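Local structure of protein ACDH-11, isoform b (Caenorhabditis elegans, 4Y9J) at residues B[516-530]-B[567-580]. The protein belongs to the acyl-CoA dehydrogenase family of flavoproteins, binds flavin-adenine dinucleotide and assembles from four chains. Sequence-based numbering, arbitrary orientation.
Sequences GETRIDSVARHIAFT and LIDLRWEWFASERV
T518 and A576 form a single backbone bridge, flanked by two main-chain hydrogen bonds that tie the loop before helix 524-545 to the residues leading into helix 577-587. R519 N donates a hydrogen bond to F575 O at 2.8 Å, nearly in line with the carbonyl, whereas S577 N reaches E517 O at 3.1 Å from well above the carbonyl plane. A water accepts from E578 N and donates weakly to the same E517 oxygen. S577 OG lies against the aliphatic part of R519, 3.2 Å from its CG. Bends at chi2 and chi3 bring the guanidinium to D521, two residues on, where NE and NH2 grip the two carboxylate oxygens side-on, with NH2 to OD2 at 2.7 Å. This ion pair packs on P352 of the second subunit, and S522 OG hydrogen-bonds T356 of the second subunit.

Beyond the bridge the contact becomes largely apolar. V523 CG2 sits over the centre of the F575 ring in a CH-pi contact, while W572 CZ3 lies over the opposite face, offset toward the rim; V523 CG1, placed anti to the carbonyl carbon (chi1 -66°), meets W574 CB at 3.6 Å. L570 divides its methyls, CD1 reaching V523 and H526 and CD2 reaching I527. The six-membered ring of W574 turns its edge to the H526 face, planes at 61°, and D569 O lies at the imidazole edge, 3.4 Å from CD2. T530 OG1 donates to H526 O, which also accepts the helical T530 N from the opposite face, and T530 CG2 rests on I568. R533 bonds L567 O through NE and, weakly, T530 OG1 through NH2. Backbone bonds thus fix the bridge end and V523, L570, F575, W574 and H526 fill the helix end, while several polar side chains find partners outside, some on the second subunit.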
loop_
_atom_site.group_PDB
_atom_site.type_symbol
_atom_site.label_atom_id
_atom_site.label_comp_id
_atom_site.label_asym_id
_atom_site.label_seq_id
_atom_site.Cartn_x
_atom_site.Cartn_y
_atom_site.Cartn_z
ATOM N N GLY B 516 13.717 -55.349 17.328
ATOM C CA GLY B 516 13.040 -54.632 16.271
ATOM C C GLY B 516 11.692 -54.010 16.662
ATOM O O GLY B 516 11.029 -53.496 15.789
ATOM N N GLU B 517 11.300 -54.044 17.946
ATOM C CA GLU B 517 10.004 -53.515 18.415
ATOM C C GLU B 517 10.066 -52.211 19.260
ATOM O O GLU B 517 9.138 -51.923 20.035
ATOM C CB GLU B 517 9.261 -54.582 19.232
ATOM C CG GLU B 517 9.134 -55.989 18.598
ATOM C CD GLU B 517 8.677 -55.959 17.141
ATOM O OE1 GLU B 517 7.613 -55.363 16.847
ATOM O OE2 GLU B 517 9.394 -56.523 16.285
ATOM N N THR B 518 11.137 -51.442 19.117
ATOM C CA THR B 518 11.344 -50.209 19.889
ATOM C C THR B 518 11.652 -49.084 18.922
ATOM O O THR B 518 12.408 -49.276 17.965
ATOM C CB THR B 518 12.500 -50.430 20.866
ATOM O OG1 THR B 518 12.130 -51.480 21.766
ATOM C CG2 THR B 518 12.848 -49.215 21.646
ATOM N N ARG B 519 11.037 -47.921 19.131
ATOM C CA ARG B 519 11.213 -46.752 18.236
ATOM C C ARG B 519 11.505 -45.540 19.117
ATOM O O ARG B 519 10.622 -44.793 19.483
ATOM C CB ARG B 519 9.979 -46.519 17.342
ATOM C CG ARG B 519 9.651 -47.676 16.404
ATOM C CD ARG B 519 10.339 -47.736 15.030
ATOM N NE ARG B 519 10.702 -46.434 14.389
ATOM C CZ ARG B 519 10.678 -46.178 13.051
ATOM N NH1 ARG B 519 10.235 -47.115 12.188
ATOM N NH2 ARG B 519 11.073 -44.973 12.543
ATOM N N ILE B 520 12.783 -45.360 19.452
ATOM C CA ILE B 520 13.198 -44.283 20.320
ATOM C C ILE B 520 12.953 -42.954 19.635
ATOM O O ILE B 520 12.726 -41.941 20.304
ATOM C CB ILE B 520 14.710 -44.424 20.713
ATOM C CG1 ILE B 520 15.084 -43.385 21.762
ATOM C CG2 ILE B 520 15.596 -44.287 19.471
ATOM C CD1 ILE B 520 16.350 -43.712 22.535
ATOM N N ASP B 521 13.040 -42.939 18.305
ATOM C CA ASP B 521 12.748 -41.761 17.535
ATOM C C ASP B 521 11.336 -41.184 17.811
ATOM O O ASP B 521 11.162 -39.977 17.785
ATOM C CB ASP B 521 12.936 -42.006 16.021
ATOM C CG ASP B 521 12.195 -43.237 15.499
ATOM O OD1 ASP B 521 12.370 -44.362 16.036
ATOM O OD2 ASP B 521 11.529 -43.112 14.450
ATOM N N SER B 522 10.367 -42.069 18.069
ATOM C CA SER B 522 8.977 -41.698 18.363
ATOM C C SER B 522 8.878 -40.781 19.559
ATOM O O SER B 522 8.054 -39.831 19.588
ATOM C CB SER B 522 8.101 -42.951 18.601
ATOM O OG SER B 522 6.775 -42.490 18.431
ATOM N N VAL B 523 9.785 -40.999 20.519
ATOM C CA VAL B 523 9.756 -40.262 21.783
ATOM C C VAL B 523 10.889 -39.257 21.875
ATOM O O VAL B 523 11.228 -38.783 22.953
ATOM C CB VAL B 523 9.718 -41.195 23.008
ATOM C CG1 VAL B 523 8.390 -41.970 23.031
ATOM C CG2 VAL B 523 10.864 -42.202 23.008
ATOM N N ALA B 524 11.480 -38.892 20.743
ATOM C CA ALA B 524 12.682 -38.023 20.807
ATOM C C ALA B 524 12.375 -36.669 21.520
ATOM O O ALA B 524 13.200 -36.152 22.261
ATOM C CB ALA B 524 13.216 -37.804 19.426
ATOM N N ARG B 525 11.177 -36.076 21.320
ATOM C CA ARG B 525 10.883 -34.825 21.947
ATOM C C ARG B 525 10.718 -34.949 23.466
ATOM O O ARG B 525 11.139 -34.090 24.227
ATOM C CB ARG B 525 9.603 -34.157 21.274
ATOM C CG ARG B 525 9.306 -32.827 21.874
ATOM C CD ARG B 525 7.964 -32.210 21.444
ATOM N NE ARG B 525 7.936 -31.873 20.054
ATOM C CZ ARG B 525 7.167 -30.892 19.556
ATOM N NH1 ARG B 525 6.378 -30.160 20.357
ATOM N NH2 ARG B 525 7.211 -30.663 18.276
ATOM N N HIS B 526 10.091 -36.031 23.916
ATOM C CA HIS B 526 9.925 -36.277 25.336
ATOM C C HIS B 526 11.286 -36.459 26.039
ATOM O O HIS B 526 11.481 -35.952 27.099
ATOM C CB HIS B 526 9.037 -37.482 25.573
ATOM C CG HIS B 526 7.654 -37.337 25.023
ATOM N ND1 HIS B 526 7.371 -37.403 23.672
ATOM C CD2 HIS B 526 6.474 -37.136 25.641
ATOM C CE1 HIS B 526 6.063 -37.250 23.490
ATOM N NE2 HIS B 526 5.502 -37.076 24.668
ATOM N N ILE B 527 12.204 -37.184 25.403
ATOM C CA ILE B 527 13.583 -37.350 25.889
ATOM C C ILE B 527 14.256 -35.971 25.970
ATOM O O ILE B 527 14.741 -35.597 27.050
ATOM C CB ILE B 527 14.391 -38.311 24.984
ATOM C CG1 ILE B 527 13.808 -39.709 25.072
ATOM C CG2 ILE B 527 15.901 -38.275 25.327
ATOM C CD1 ILE B 527 14.371 -40.734 24.100
ATOM N N ALA B 528 14.225 -35.188 24.885
ATOM C CA ALA B 528 14.841 -33.883 24.874
ATOM C C ALA B 528 14.282 -32.941 25.951
ATOM O O ALA B 528 15.049 -32.255 26.629
ATOM C CB ALA B 528 14.809 -33.260 23.484
ATOM N N PHE B 529 12.954 -32.905 26.115
ATOM C CA PHE B 529 12.327 -32.054 27.119
ATOM C C PHE B 529 12.707 -32.477 28.569
ATOM O O PHE B 529 12.812 -31.651 29.464
ATOM C CB PHE B 529 10.817 -32.159 26.983
ATOM C CG PHE B 529 10.170 -31.228 25.974
ATOM C CD1 PHE B 529 10.800 -30.784 24.844
ATOM C CD2 PHE B 529 8.793 -30.899 26.129
ATOM C CE1 PHE B 529 10.192 -29.892 23.943
ATOM C CE2 PHE B 529 8.168 -30.045 25.198
ATOM C CZ PHE B 529 8.872 -29.540 24.115
ATOM N N THR B 530 12.813 -33.780 28.812
ATOM C CA THR B 530 13.194 -34.267 30.137
ATOM C C THR B 530 14.592 -33.807 30.486
ATOM O O THR B 530 14.840 -33.391 31.595
ATOM C CB THR B 530 13.088 -35.778 30.218
ATOM O OG1 THR B 530 11.744 -36.155 29.911
ATOM C CG2 THR B 530 13.475 -36.259 31.602
ATOM N N LEU B 567 9.143 -33.345 35.797
ATOM C CA LEU B 567 10.459 -33.067 35.235
ATOM C C LEU B 567 10.672 -34.073 34.158
ATOM O O LEU B 567 11.214 -33.776 33.092
ATOM C CB LEU B 567 11.550 -33.141 36.294
ATOM C CG LEU B 567 11.584 -32.071 37.379
ATOM C CD1 LEU B 567 12.683 -32.409 38.417
ATOM C CD2 LEU B 567 11.849 -30.707 36.758
ATOM N N ILE B 568 10.111 -35.250 34.367
ATOM C CA ILE B 568 10.132 -36.271 33.342
ATOM C C ILE B 568 8.683 -36.616 32.964
ATOM O O ILE B 568 7.866 -36.741 33.814
ATOM C CB ILE B 568 10.943 -37.495 33.769
ATOM C CG1 ILE B 568 10.924 -38.555 32.675
ATOM C CG2 ILE B 568 10.482 -38.069 35.121
ATOM C CD1 ILE B 568 11.795 -39.768 32.963
ATOM N N ASP B 569 8.410 -36.724 31.667
ATOM C CA ASP B 569 7.115 -37.151 31.156
ATOM C C ASP B 569 7.416 -38.102 29.990
ATOM O O ASP B 569 7.536 -37.690 28.835
ATOM C CB ASP B 569 6.289 -35.954 30.711
ATOM C CG ASP B 569 4.837 -36.306 30.421
ATOM O OD1 ASP B 569 4.344 -37.412 30.675
ATOM O OD2 ASP B 569 4.199 -35.436 29.884
ATOM N N LEU B 570 7.565 -39.375 30.333
ATOM C CA LEU B 570 8.083 -40.378 29.424
ATOM C C LEU B 570 7.823 -41.750 30.029
ATOM O O LEU B 570 8.192 -42.018 31.187
ATOM C CB LEU B 570 9.566 -40.122 29.214
ATOM C CG LEU B 570 10.354 -41.050 28.305
ATOM C CD1 LEU B 570 9.870 -41.007 26.869
ATOM C CD2 LEU B 570 11.850 -40.707 28.399
ATOM N N ARG B 571 7.173 -42.617 29.268
ATOM C CA ARG B 571 6.852 -43.926 29.745
ATOM C C ARG B 571 7.355 -44.934 28.788
ATOM O O ARG B 571 7.432 -44.686 27.611
ATOM C CB ARG B 571 5.350 -44.126 29.880
ATOM C CG ARG B 571 4.639 -42.962 30.528
ATOM C CD ARG B 571 3.249 -43.325 31.036
ATOM N NE ARG B 571 2.648 -42.102 31.524
ATOM C CZ ARG B 571 1.363 -41.924 31.828
ATOM N NH1 ARG B 571 0.498 -42.892 31.691
ATOM N NH2 ARG B 571 0.953 -40.721 32.227
ATOM N N TRP B 572 7.633 -46.104 29.322
ATOM C CA TRP B 572 8.210 -47.165 28.550
ATOM C C TRP B 572 7.312 -47.545 27.389
ATOM O O TRP B 572 7.783 -47.696 26.284
ATOM C CB TRP B 572 8.549 -48.363 29.448
ATOM C CG TRP B 572 9.011 -49.494 28.672
ATOM C CD1 TRP B 572 8.473 -50.724 28.656
ATOM C CD2 TRP B 572 10.124 -49.530 27.765
ATOM N NE1 TRP B 572 9.157 -51.532 27.800
ATOM C CE2 TRP B 572 10.172 -50.821 27.225
ATOM C CE3 TRP B 572 11.080 -48.604 27.366
ATOM C CZ2 TRP B 572 11.143 -51.219 26.296
ATOM C CZ3 TRP B 572 12.047 -48.997 26.423
ATOM C CH2 TRP B 572 12.053 -50.294 25.896
ATOM N N GLU B 573 5.997 -47.666 27.616
ATOM C CA GLU B 573 5.099 -48.029 26.519
ATOM C C GLU B 573 5.067 -47.064 25.354
ATOM O O GLU B 573 4.718 -47.450 24.228
ATOM C CB GLU B 573 3.672 -48.318 27.020
ATOM C CG GLU B 573 3.001 -47.134 27.663
ATOM C CD GLU B 573 3.271 -47.034 29.144
ATOM O OE1 GLU B 573 4.264 -47.640 29.634
ATOM O OE2 GLU B 573 2.485 -46.306 29.802
ATOM N N TRP B 574 5.502 -45.812 25.558
ATOM C CA TRP B 574 5.581 -44.907 24.428
ATOM C C TRP B 574 6.663 -45.262 23.407
ATOM O O TRP B 574 6.665 -44.773 22.254
ATOM C CB TRP B 574 5.677 -43.441 24.891
ATOM C CG TRP B 574 4.549 -43.034 25.826
ATOM C CD1 TRP B 574 3.401 -43.709 26.029
ATOM C CD2 TRP B 574 4.467 -41.849 26.650
ATOM N NE1 TRP B 574 2.599 -43.048 26.935
ATOM C CE2 TRP B 574 3.206 -41.884 27.301
ATOM C CE3 TRP B 574 5.301 -40.716 26.844
ATOM C CZ2 TRP B 574 2.795 -40.903 28.197
ATOM C CZ3 TRP B 574 4.877 -39.721 27.734
ATOM C CH2 TRP B 574 3.628 -39.832 28.405
ATOM N N PHE B 575 7.626 -46.064 23.830
ATOM C CA PHE B 575 8.695 -46.511 22.949
ATOM C C PHE B 575 8.253 -47.635 21.985
ATOM O O PHE B 575 8.959 -47.958 21.019
ATOM C CB PHE B 575 9.868 -47.066 23.803
ATOM C CG PHE B 575 10.704 -46.002 24.516
ATOM C CD1 PHE B 575 10.233 -45.360 25.654
ATOM C CD2 PHE B 575 12.005 -45.720 24.105
ATOM C CE1 PHE B 575 11.016 -44.427 26.324
ATOM C CE2 PHE B 575 12.784 -44.779 24.772
ATOM C CZ PHE B 575 12.302 -44.154 25.893
ATOM N N ALA B 576 7.124 -48.274 22.248
ATOM C CA ALA B 576 6.819 -49.509 21.553
ATOM C C ALA B 576 6.399 -49.251 20.126
ATOM O O ALA B 576 5.756 -48.284 19.847
ATOM C CB ALA B 576 5.751 -50.279 22.300
ATOM N N SER B 577 6.808 -50.121 19.215
ATOM C CA SER B 577 6.471 -50.003 17.803
ATOM C C SER B 577 4.974 -50.156 17.557
ATOM O O SER B 577 4.424 -49.541 16.640
ATOM C CB SER B 577 7.227 -51.043 16.973
ATOM O OG SER B 577 8.573 -50.620 16.750
ATOM N N GLU B 578 4.306 -50.900 18.404
ATOM C CA GLU B 578 2.837 -51.063 18.262
ATOM C C GLU B 578 2.126 -49.736 18.506
ATOM O O GLU B 578 1.084 -49.484 17.946
ATOM C CB GLU B 578 2.262 -52.143 19.209
ATOM C CG GLU B 578 3.032 -53.433 19.135
ATOM C CD GLU B 578 2.871 -54.201 17.821
ATOM O OE1 GLU B 578 2.290 -53.665 16.834
ATOM O OE2 GLU B 578 3.344 -55.367 17.809
ATOM N N ARG B 579 2.701 -48.873 19.329
ATOM C CA ARG B 579 2.072 -47.603 19.525
ATOM C C ARG B 579 2.037 -46.770 18.218
ATOM O O ARG B 579 1.125 -45.963 18.012
ATOM C CB ARG B 579 2.762 -46.868 20.632
ATOM C CG ARG B 579 2.045 -45.584 20.944
ATOM C CD ARG B 579 2.740 -44.897 22.060
ATOM N NE ARG B 579 2.203 -43.603 22.436
ATOM C CZ ARG B 579 1.268 -43.362 23.359
ATOM N NH1 ARG B 579 0.650 -44.324 24.012
ATOM N NH2 ARG B 579 1.017 -42.094 23.642
ATOM N N VAL B 580 3.064 -46.887 17.364
ATOM C CA VAL B 580 3.061 -46.133 16.071
ATOM C C VAL B 580 1.805 -46.465 15.259
ATOM O O VAL B 580 1.166 -45.579 14.680
ATOM C CB VAL B 580 4.315 -46.422 15.196
ATOM C CG1 VAL B 580 4.295 -45.602 13.868
ATOM C CG2 VAL B 580 5.521 -46.054 16.004
HETATM O O HOH W 1 5.817 -52.883 20.148
#